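Local coordinates for oligopeptide-binding protein oppA (Lactococcus lactis, PDB 3DRF) that binds oligopeptides in a voluminous cavity and serves as the receptor of the OppABCDF ABC transporter that takes them up, at residues A[307-312]-A[319-324]; A[332-337]-A[530-535]; A[413-418]-A[440-445]. All blocks are in the same frame, centred on the assembly; numbering follows the deposited sequence. Where two conformers were deposited one is given.

Contact 1 of 3, residues A[307-312]-A[319-324]; sequences YNLGHY and NVQDRK
A small antiparallel beta hairpin, strands 311-313 and 318-320, joins these segments, and its base is closed by a histidine-carboxylate pair and an arginine. His311 and Val320 form the hydrogen-bonded pair: Val320 N donates to His311 O at 2.8 Å, and His311 N returns a bond to Val320 O. Next to it the two segments come close, with Gly310 CA 3.1 Å from Val320 O in a CA-H...O contact; a CB on Gly310 would collide with that oxygen. With chi1 at 79°, CG of His311 sits between its backbone N and carbonyl carbon, and the imidazole lies beside Val320, whose CB covers one ring face. From this position ND1 donates in the ring plane to the syn side of Asp322 OD1 at 2.9 Å. Arg323 N bonds to Leu309 O, and a water bridges Leu309 O and Arg323 O. Arg323 NE bonds to Asn464 OD1 and NH2 forms a salt bridge with Asp467, while Asn308 ND2 bonds to Trp466 O and Ala463 O. Asn308 ND2 also lies over one guanidinium face, offset toward its rim, with the planes 5° apart, and Arg323 NH1 donates to Asn308 O at 3.0 Å.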
loop_
_atom_site.group_PDB
_atom_site.type_symbol
_atom_site.label_atom_id
_atom_site.label_comp_id
_atom_site.label_asym_id
_atom_site.label_seq_id
_atom_site.Cartn_x
_atom_site.Cartn_y
_atom_site.Cartn_z
ATOM N N TYR A 307 -1.618 -5.303 -16.089
ATOM C CA TYR A 307 -1.828 -5.004 -17.525
ATOM C C TYR A 307 -2.627 -3.693 -17.653
ATOM O O TYR A 307 -3.605 -3.505 -16.970
ATOM C CB TYR A 307 -2.588 -6.152 -18.163
ATOM C CG TYR A 307 -1.855 -7.497 -18.136
ATOM C CD1 TYR A 307 -0.522 -7.627 -18.558
ATOM C CD2 TYR A 307 -2.515 -8.628 -17.665
ATOM C CE1 TYR A 307 0.115 -8.858 -18.551
ATOM C CE2 TYR A 307 -1.899 -9.884 -17.663
ATOM C CZ TYR A 307 -0.582 -9.964 -18.110
ATOM O OH TYR A 307 0.040 -11.175 -18.144
ATOM N N ASN A 308 -2.244 -2.871 -18.618
ATOM C CA ASN A 308 -2.902 -1.583 -18.816
ATOM C C ASN A 308 -4.072 -1.786 -19.779
ATOM O O ASN A 308 -3.892 -2.027 -20.949
ATOM C CB ASN A 308 -1.878 -0.581 -19.374
ATOM C CG ASN A 308 -2.401 0.845 -19.371
ATOM O OD1 ASN A 308 -3.394 1.150 -18.812
ATOM N ND2 ASN A 308 -1.667 1.717 -20.021
ATOM N N LEU A 309 -5.286 -1.654 -19.243
ATOM C CA LEU A 309 -6.511 -2.005 -19.973
ATOM C C LEU A 309 -7.522 -0.876 -20.101
ATOM O O LEU A 309 -8.563 -1.074 -20.587
ATOM C CB LEU A 309 -7.194 -3.186 -19.253
ATOM C CG LEU A 309 -6.312 -4.451 -19.160
ATOM C CD1 LEU A 309 -7.073 -5.495 -18.286
ATOM C CD2 LEU A 309 -5.953 -5.091 -20.518
ATOM N N GLY A 310 -7.188 0.299 -19.619
ATOM C CA GLY A 310 -8.134 1.401 -19.689
ATOM C C GLY A 310 -7.572 2.727 -19.205
ATOM O O GLY A 310 -6.422 2.973 -19.265
ATOM N N HIS A 311 -8.487 3.584 -18.763
ATOM C CA HIS A 311 -8.164 4.903 -18.203
ATOM C C HIS A 311 -9.054 5.188 -16.969
ATOM O O HIS A 311 -10.025 4.500 -16.748
ATOM C CB HIS A 311 -8.282 5.994 -19.305
ATOM C CG HIS A 311 -9.685 6.427 -19.586
ATOM N ND1 HIS A 311 -10.503 5.786 -20.499
ATOM C CD2 HIS A 311 -10.372 7.503 -19.152
ATOM C CE1 HIS A 311 -11.652 6.427 -20.551
ATOM N NE2 HIS A 311 -11.595 7.470 -19.755
ATOM N N TYR A 312 -8.698 6.229 -16.212
ATOM C CA TYR A 312 -9.492 6.700 -15.057
ATOM C C TYR A 312 -10.168 8.022 -15.409
ATOM O O TYR A 312 -9.522 8.959 -15.819
ATOM C CB TYR A 312 -8.587 6.845 -13.841
ATOM C CG TYR A 312 -9.396 7.116 -12.591
ATOM C CD1 TYR A 312 -10.040 6.082 -11.924
ATOM C CD2 TYR A 312 -9.561 8.383 -12.125
ATOM C CE1 TYR A 312 -10.793 6.323 -10.781
ATOM C CE2 TYR A 312 -10.317 8.648 -10.960
ATOM C CZ TYR A 312 -10.953 7.611 -10.316
ATOM O OH TYR A 312 -11.684 7.905 -9.183
ATOM N N ASN A 319 -13.066 3.899 -13.191
ATOM C CA ASN A 319 -12.210 3.199 -14.158
ATOM C C ASN A 319 -13.041 2.776 -15.362
ATOM O O ASN A 319 -14.132 2.327 -15.246
ATOM C CB ASN A 319 -11.547 1.984 -13.447
ATOM C CG ASN A 319 -10.424 2.426 -12.544
ATOM O OD1 ASN A 319 -9.432 2.836 -13.002
ATOM N ND2 ASN A 319 -10.629 2.335 -11.269
ATOM N N VAL A 320 -12.456 3.041 -16.505
ATOM C CA VAL A 320 -13.073 2.746 -17.787
ATOM C C VAL A 320 -12.140 1.803 -18.590
ATOM O O VAL A 320 -11.080 2.172 -18.988
ATOM C CB VAL A 320 -13.324 4.030 -18.602
ATOM C CG1 VAL A 320 -14.109 3.689 -19.884
ATOM C CG2 VAL A 320 -14.176 5.071 -17.794
ATOM N N GLN A 321 -12.598 0.584 -18.816
ATOM C CA GLN A 321 -11.755 -0.470 -19.408
ATOM C C GLN A 321 -11.865 -0.448 -20.959
ATOM O O GLN A 321 -12.396 -1.327 -21.532
ATOM C CB GLN A 321 -12.210 -1.836 -18.816
ATOM C CG GLN A 321 -11.222 -2.995 -19.158
ATOM C CD GLN A 321 -11.640 -4.291 -18.474
ATOM O OE1 GLN A 321 -12.220 -4.309 -17.453
ATOM N NE2 GLN A 321 -11.332 -5.385 -19.132
ATOM N N ASP A 322 -11.342 0.599 -21.563
ATOM C CA ASP A 322 -11.552 0.894 -23.002
ATOM C C ASP A 322 -10.248 0.990 -23.805
ATOM O O ASP A 322 -10.261 1.475 -24.906
ATOM C CB ASP A 322 -12.409 2.173 -23.164
ATOM C CG ASP A 322 -11.736 3.432 -22.680
ATOM O OD1 ASP A 322 -10.705 3.414 -22.084
ATOM O OD2 ASP A 322 -12.357 4.470 -22.873
ATOM N N ARG A 323 -9.141 0.552 -23.256
ATOM C CA ARG A 323 -7.881 0.666 -23.994
ATOM C C ARG A 323 -7.792 -0.392 -25.080
ATOM O O ARG A 323 -8.015 -1.520 -24.855
ATOM C CB ARG A 323 -6.696 0.534 -23.022
ATOM C CG ARG A 323 -5.298 0.805 -23.670
ATOM C CD ARG A 323 -4.191 1.003 -22.647
ATOM N NE ARG A 323 -2.910 1.218 -23.303
ATOM C CZ ARG A 323 -2.006 0.287 -23.530
ATOM N NH1 ARG A 323 -2.202 -0.960 -23.135
ATOM N NH2 ARG A 323 -0.898 0.608 -24.201
ATOM N N LYS A 324 -7.365 0.046 -26.267
ATOM C CA LYS A 324 -7.181 -0.869 -27.397
ATOM C C LYS A 324 -5.788 -1.464 -27.308
ATOM O O LYS A 324 -4.851 -0.770 -27.326
ATOM C CB LYS A 324 -7.394 -0.146 -28.734
ATOM C CG LYS A 324 -8.818 0.228 -28.890
ATOM C CD LYS A 324 -9.159 0.833 -30.235
ATOM C CE LYS A 324 -10.547 1.428 -30.143
ATOM N NZ LYS A 324 -10.452 2.566 -29.260
HETATM O O HOH W 1 -9.202 -2.990 -22.742
#

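Contact 2 of 3, residues A[332-337]-A[530-535]; sequences VRQAIG and MNKKAY
Helix 330-339, through residues 332-337, meets the C-terminal end of helix 516-533 where Ala534 leaves helical geometry with positive phi (60°), the closest CA pair being Arg333 and Ala534 at 5.8 Å. Side chains of the first helix bond to the terminal carbonyls of the second, Lys532 O and Lys533 O, joining two helices far apart in sequence. Arg333 grips Lys533 O side-on with two nitrogens, NE at 3.0 Å and NH2 at 2.9 Å from Lys533 O, and the oxygen lies in the guanidinium plane. A bend at chi3 (-53°) turns the guanidinium towards that carbonyl, while CB and CD of Arg333 pass along Ala534 O. Tyr535 CE1 lies over one guanidinium face, near its rim and 3.5 Å from Arg333 NH2; the two planes are 39° apart. One residue earlier in helix 516-533, Lys532 O takes a bond on a lone pair from Gln334 NE2 at 2.9 Å. The methyl of Ala534 fits between Arg333 CB and Gln334 CG, 3.9 Å from each. Replacing Arg333 by alanine removes both guanidinium donors, which would probably leave Lys533 O without its partners from the other helix and open a gap beside Tyr535. Gln330 also bonds to Lys532 O, and Arg333 NH1 bonds to Leu327 O. Around the joint, Gln334 and Ala335 pack on helix 381-390, Ile336 rests on strand 292-307, and Lys533 touches helix 499-508.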
loop_
_atom_site.group_PDB
_atom_site.type_symbol
_atom_site.label_atom_id
_atom_site.label_comp_id
_atom_site.label_asym_id
_atom_site.label_seq_id
_atom_site.Cartn_x
_atom_site.Cartn_y
_atom_site.Cartn_z
ATOM N N VAL A 332 -4.074 -13.953 -24.181
ATOM C CA VAL A 332 -2.781 -13.236 -24.109
ATOM C C VAL A 332 -2.339 -12.929 -22.656
ATOM O O VAL A 332 -1.269 -13.153 -22.285
ATOM C CB VAL A 332 -2.837 -11.953 -24.972
ATOM C CG1 VAL A 332 -1.509 -11.165 -24.888
ATOM C CG2 VAL A 332 -3.074 -12.357 -26.467
ATOM N N ARG A 333 -3.278 -12.393 -21.900
ATOM C CA ARG A 333 -3.027 -12.080 -20.456
ATOM C C ARG A 333 -2.583 -13.321 -19.685
ATOM O O ARG A 333 -1.669 -13.299 -18.969
ATOM C CB ARG A 333 -4.307 -11.481 -19.772
ATOM C CG ARG A 333 -4.677 -10.101 -20.420
ATOM C CD ARG A 333 -5.728 -9.305 -19.592
ATOM N NE ARG A 333 -6.948 -10.096 -19.287
ATOM C CZ ARG A 333 -8.047 -10.104 -20.035
ATOM N NH1 ARG A 333 -8.102 -9.433 -21.171
ATOM N NH2 ARG A 333 -9.109 -10.819 -19.681
ATOM N N GLN A 334 -3.300 -14.419 -19.907
ATOM C CA GLN A 334 -2.991 -15.676 -19.233
ATOM C C GLN A 334 -1.627 -16.235 -19.685
ATOM O O GLN A 334 -0.828 -16.627 -18.879
ATOM C CB GLN A 334 -4.096 -16.715 -19.525
ATOM C CG GLN A 334 -5.478 -16.386 -18.826
ATOM C CD GLN A 334 -6.538 -17.386 -19.190
ATOM O OE1 GLN A 334 -6.332 -18.187 -20.039
ATOM N NE2 GLN A 334 -7.642 -17.359 -18.489
ATOM N N ALA A 335 -1.384 -16.177 -20.998
ATOM C CA ALA A 335 -0.141 -16.737 -21.580
ATOM C C ALA A 335 1.103 -16.017 -21.001
ATOM O O ALA A 335 2.059 -16.614 -20.647
ATOM C CB ALA A 335 -0.164 -16.678 -23.164
ATOM N N ILE A 336 0.998 -14.697 -20.925
ATOM C CA ILE A 336 2.119 -13.872 -20.445
ATOM C C ILE A 336 2.411 -14.207 -18.951
ATOM O O ILE A 336 3.500 -14.243 -18.532
ATOM C CB ILE A 336 1.837 -12.393 -20.751
ATOM C CG1 ILE A 336 1.964 -12.169 -22.266
ATOM C CG2 ILE A 336 2.823 -11.430 -19.960
ATOM C CD1 ILE A 336 1.497 -10.757 -22.751
ATOM N N GLY A 337 1.346 -14.501 -18.198
ATOM C CA GLY A 337 1.484 -14.998 -16.815
ATOM C C GLY A 337 2.143 -16.390 -16.716
ATOM O O GLY A 337 3.035 -16.574 -15.990
ATOM N N MET A 530 -10.086 -13.609 -10.186
ATOM C CA MET A 530 -9.015 -12.672 -10.543
ATOM C C MET A 530 -7.953 -13.434 -11.336
ATOM O O MET A 530 -7.444 -12.930 -12.251
ATOM C CB MET A 530 -8.381 -12.097 -9.269
ATOM C CG MET A 530 -9.311 -10.968 -8.643
ATOM S SD MET A 530 -9.383 -9.406 -9.703
ATOM C CE MET A 530 -7.909 -8.505 -9.081
ATOM N N ASN A 531 -7.642 -14.658 -10.940
ATOM C CA ASN A 531 -6.627 -15.452 -11.692
ATOM C C ASN A 531 -7.133 -15.814 -13.123
ATOM O O ASN A 531 -6.401 -15.768 -14.040
ATOM C CB ASN A 531 -6.267 -16.733 -10.891
ATOM C CG ASN A 531 -5.293 -16.467 -9.748
ATOM O OD1 ASN A 531 -4.753 -15.390 -9.615
ATOM N ND2 ASN A 531 -5.097 -17.448 -8.934
ATOM N N LYS A 532 -8.405 -16.139 -13.271
ATOM C CA LYS A 532 -8.962 -16.499 -14.601
ATOM C C LYS A 532 -9.092 -15.272 -15.520
ATOM O O LYS A 532 -8.705 -15.339 -16.626
ATOM C CB LYS A 532 -10.311 -17.204 -14.449
ATOM C CG LYS A 532 -10.838 -17.670 -15.836
ATOM C CD LYS A 532 -12.108 -18.513 -15.671
ATOM C CE LYS A 532 -12.547 -19.119 -17.084
ATOM N NZ LYS A 532 -14.014 -19.601 -17.122
ATOM N N LYS A 533 -9.591 -14.159 -14.982
ATOM C CA LYS A 533 -9.701 -12.933 -15.765
ATOM C C LYS A 533 -8.292 -12.429 -16.140
ATOM O O LYS A 533 -8.101 -11.899 -17.187
ATOM C CB LYS A 533 -10.420 -11.840 -14.949
ATOM C CG LYS A 533 -11.937 -12.070 -14.664
ATOM C CD LYS A 533 -12.861 -11.701 -15.774
ATOM C CE LYS A 533 -14.349 -11.908 -15.388
ATOM N NZ LYS A 533 -15.265 -11.263 -16.502
ATOM N N ALA A 534 -7.373 -12.555 -15.205
ATOM C CA ALA A 534 -5.967 -12.268 -15.447
ATOM C C ALA A 534 -5.754 -10.805 -15.875
ATOM O O ALA A 534 -4.903 -10.494 -16.646
ATOM C CB ALA A 534 -5.399 -13.261 -16.515
ATOM N N TYR A 535 -6.528 -9.919 -15.260
ATOM C CA TYR A 535 -6.250 -8.492 -15.392
ATOM C C TYR A 535 -4.981 -8.105 -14.632
ATOM O O TYR A 535 -4.344 -7.182 -15.014
ATOM C CB TYR A 535 -7.433 -7.685 -14.850
ATOM C CG TYR A 535 -8.781 -7.917 -15.566
ATOM C CD1 TYR A 535 -8.883 -8.058 -16.944
ATOM C CD2 TYR A 535 -9.970 -7.978 -14.838
ATOM C CE1 TYR A 535 -10.125 -8.228 -17.561
ATOM C CE2 TYR A 535 -11.199 -8.152 -15.460
ATOM C CZ TYR A 535 -11.257 -8.250 -16.796
ATOM O OH TYR A 535 -12.456 -8.392 -17.484
#

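Contact 3 of 3, residues A[413-418]-A[440-445]; sequences YAARVG and VSLYNG
Tyr413 and Leu442 lie side by side and point the same way from two parallel strands, as expected for directly paired residues on one face of a sheet. Their CA atoms are 4.9 Å apart, and CD2 of Leu442 approaches CD2 of the Tyr413 ring at 4.1 Å, obliquely. The same Leu442 methyl reaches the CB of Ala415, 3.8 Å away, while Ala415 CB in turn sits over the centre of the Tyr413 ring. Ring, alanine methyl and leucine methyl thus form one apolar cluster. Val440 crosses Tyr413 obliquely and makes the tightest apolar contact: its CG1 is 3.4 Å from Tyr413 CB. With CG of Tyr413 anti to the backbone N (chi1 179°), the ring leads away from segment 440-445, and its OH bonds to Asp470 of a neighbouring strand. Tyr443 starts on another course, its CB meeting Ala414 CA at 3.9 Å before the ring turns off to place OH on Asp465.

The backbone fixes this register. Tyr413 N donates to Ser441 O at 2.8 Å, and Tyr443 N to Tyr413 O at 3.1 Å. Leu442 CA adds a CA-H...O contact to the same oxygen. Ala414 centres an inverse gamma turn, and the chain runs on towards Arg416, which packs on the bound peptide's backbone. Trp433 of helix 422-435 meets the Tyr413 ring edge-to-face and Ala426 packs on Ala415, and the whole is a beta-alpha-beta crossover: strand 407-414, helix 422-435, then parallel strand 439-442.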
loop_
_atom_site.group_PDB
_atom_site.type_symbol
_atom_site.label_atom_id
_atom_site.label_comp_id
_atom_site.label_asym_id
_atom_site.label_seq_id
_atom_site.Cartn_x
_atom_site.Cartn_y
_atom_site.Cartn_z
ATOM N N TYR A 413 7.102 -2.875 -21.387
ATOM C CA TYR A 413 7.185 -3.297 -19.979
ATOM C C TYR A 413 7.836 -2.187 -19.162
ATOM O O TYR A 413 9.022 -1.947 -19.265
ATOM C CB TYR A 413 8.061 -4.521 -19.905
ATOM C CG TYR A 413 8.338 -5.183 -18.519
ATOM C CD1 TYR A 413 7.517 -4.986 -17.392
ATOM C CD2 TYR A 413 9.429 -6.050 -18.367
ATOM C CE1 TYR A 413 7.807 -5.630 -16.189
ATOM C CE2 TYR A 413 9.694 -6.674 -17.218
ATOM C CZ TYR A 413 8.874 -6.451 -16.118
ATOM O OH TYR A 413 9.109 -7.070 -14.930
ATOM N N ALA A 414 7.019 -1.520 -18.364
ATOM C CA ALA A 414 7.508 -0.475 -17.435
ATOM C C ALA A 414 8.084 -1.121 -16.131
ATOM O O ALA A 414 7.512 -1.035 -15.077
ATOM C CB ALA A 414 6.375 0.538 -17.091
ATOM N N ALA A 415 9.186 -1.828 -16.260
ATOM C CA ALA A 415 9.872 -2.425 -15.133
ATOM C C ALA A 415 10.520 -1.307 -14.307
ATOM O O ALA A 415 10.933 -0.283 -14.800
ATOM C CB ALA A 415 10.917 -3.439 -15.628
ATOM N N ARG A 416 10.565 -1.574 -13.011
ATOM C CA ARG A 416 11.047 -0.613 -12.022
ATOM C C ARG A 416 12.496 -0.862 -11.568
ATOM O O ARG A 416 12.977 -1.950 -11.583
ATOM C CB ARG A 416 10.126 -0.653 -10.792
ATOM C CG ARG A 416 8.627 -0.436 -11.122
ATOM C CD ARG A 416 7.809 -0.160 -9.869
ATOM N NE ARG A 416 7.845 -1.275 -8.975
ATOM C CZ ARG A 416 7.206 -1.301 -7.833
ATOM N NH1 ARG A 416 6.530 -0.271 -7.441
ATOM N NH2 ARG A 416 7.332 -2.323 -7.056
ATOM N N VAL A 417 13.139 0.222 -11.147
ATOM C CA VAL A 417 14.435 0.163 -10.509
ATOM C C VAL A 417 14.247 -0.717 -9.271
ATOM O O VAL A 417 13.240 -0.680 -8.647
ATOM C CB VAL A 417 14.862 1.620 -10.103
ATOM C CG1 VAL A 417 16.075 1.637 -9.095
ATOM C CG2 VAL A 417 15.241 2.387 -11.379
ATOM N N GLY A 418 15.267 -1.512 -8.963
ATOM C CA GLY A 418 15.334 -2.241 -7.706
ATOM C C GLY A 418 16.778 -2.377 -7.247
ATOM O O GLY A 418 17.563 -1.482 -7.330
ATOM N N VAL A 440 8.785 -7.967 -25.988
ATOM C CA VAL A 440 8.613 -7.047 -24.854
ATOM C C VAL A 440 9.884 -6.181 -24.722
ATOM O O VAL A 440 10.965 -6.684 -24.738
ATOM C CB VAL A 440 8.344 -7.861 -23.550
ATOM C CG1 VAL A 440 8.238 -6.905 -22.332
ATOM C CG2 VAL A 440 7.089 -8.657 -23.668
ATOM N N SER A 441 9.700 -4.888 -24.603
ATOM C CA SER A 441 10.823 -3.978 -24.432
ATOM C C SER A 441 10.572 -3.027 -23.274
ATOM O O SER A 441 9.434 -2.648 -22.988
ATOM C CB SER A 441 11.104 -3.205 -25.718
ATOM O OG SER A 441 10.012 -2.402 -26.086
ATOM N N LEU A 442 11.670 -2.642 -22.590
ATOM C CA LEU A 442 11.602 -1.754 -21.437
ATOM C C LEU A 442 11.090 -0.373 -21.832
ATOM O O LEU A 442 11.444 0.151 -22.889
ATOM C CB LEU A 442 12.974 -1.636 -20.770
ATOM C CG LEU A 442 13.524 -2.907 -20.118
ATOM C CD1 LEU A 442 14.896 -2.651 -19.515
ATOM C CD2 LEU A 442 12.560 -3.430 -19.064
ATOM N N TYR A 443 10.345 0.258 -20.946
ATOM C CA TYR A 443 9.910 1.650 -21.123
ATOM C C TYR A 443 11.139 2.568 -21.208
ATOM O O TYR A 443 11.940 2.632 -20.337
ATOM C CB TYR A 443 9.039 2.065 -19.930
ATOM C CG TYR A 443 8.374 3.424 -20.091
ATOM C CD1 TYR A 443 7.040 3.499 -20.462
ATOM C CD2 TYR A 443 9.078 4.602 -19.866
ATOM C CE1 TYR A 443 6.407 4.708 -20.618
ATOM C CE2 TYR A 443 8.453 5.807 -20.017
ATOM C CZ TYR A 443 7.128 5.853 -20.385
ATOM O OH TYR A 443 6.555 7.089 -20.550
ATOM N N ASN A 444 11.252 3.211 -22.359
ATOM C CA ASN A 444 12.402 4.100 -22.675
ATOM C C ASN A 444 13.758 3.390 -22.563
ATOM O O ASN A 444 14.764 4.011 -22.342
ATOM C CB ASN A 444 12.360 5.402 -21.862
ATOM C CG ASN A 444 11.234 6.341 -22.353
ATOM O OD1 ASN A 444 10.571 6.088 -23.312
ATOM N ND2 ASN A 444 11.077 7.450 -21.681
ATOM N N GLY A 445 13.748 2.079 -22.726
ATOM C CA GLY A 445 14.977 1.281 -22.772
ATOM C C GLY A 445 15.701 1.151 -21.450
ATOM O O GLY A 445 16.838 0.824 -21.426
#

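Overall arrangement
From the N terminus, the chain first closes contact 1, a hairpin with six residues between its segments, just after the long strand 292-307. It soon enters helix 330-339, whose 332-337 portion opens contact 2; that contact closes only after 192 intervening residues, at the end of helix 516-533. Contact 3 is nested in this long loop and itself spans 21 residues. Contacts 1 and 2 touch directly: Leu309 CD1 packs on Tyr535 CD1 at 3.4 Å, and Tyr307 lies against Ala534 and Ile336. Contact 3 touches neither, its centre lying about 20 Å from each of theirs, but its strand 407-414 shares a mixed sheet with strand 292-307.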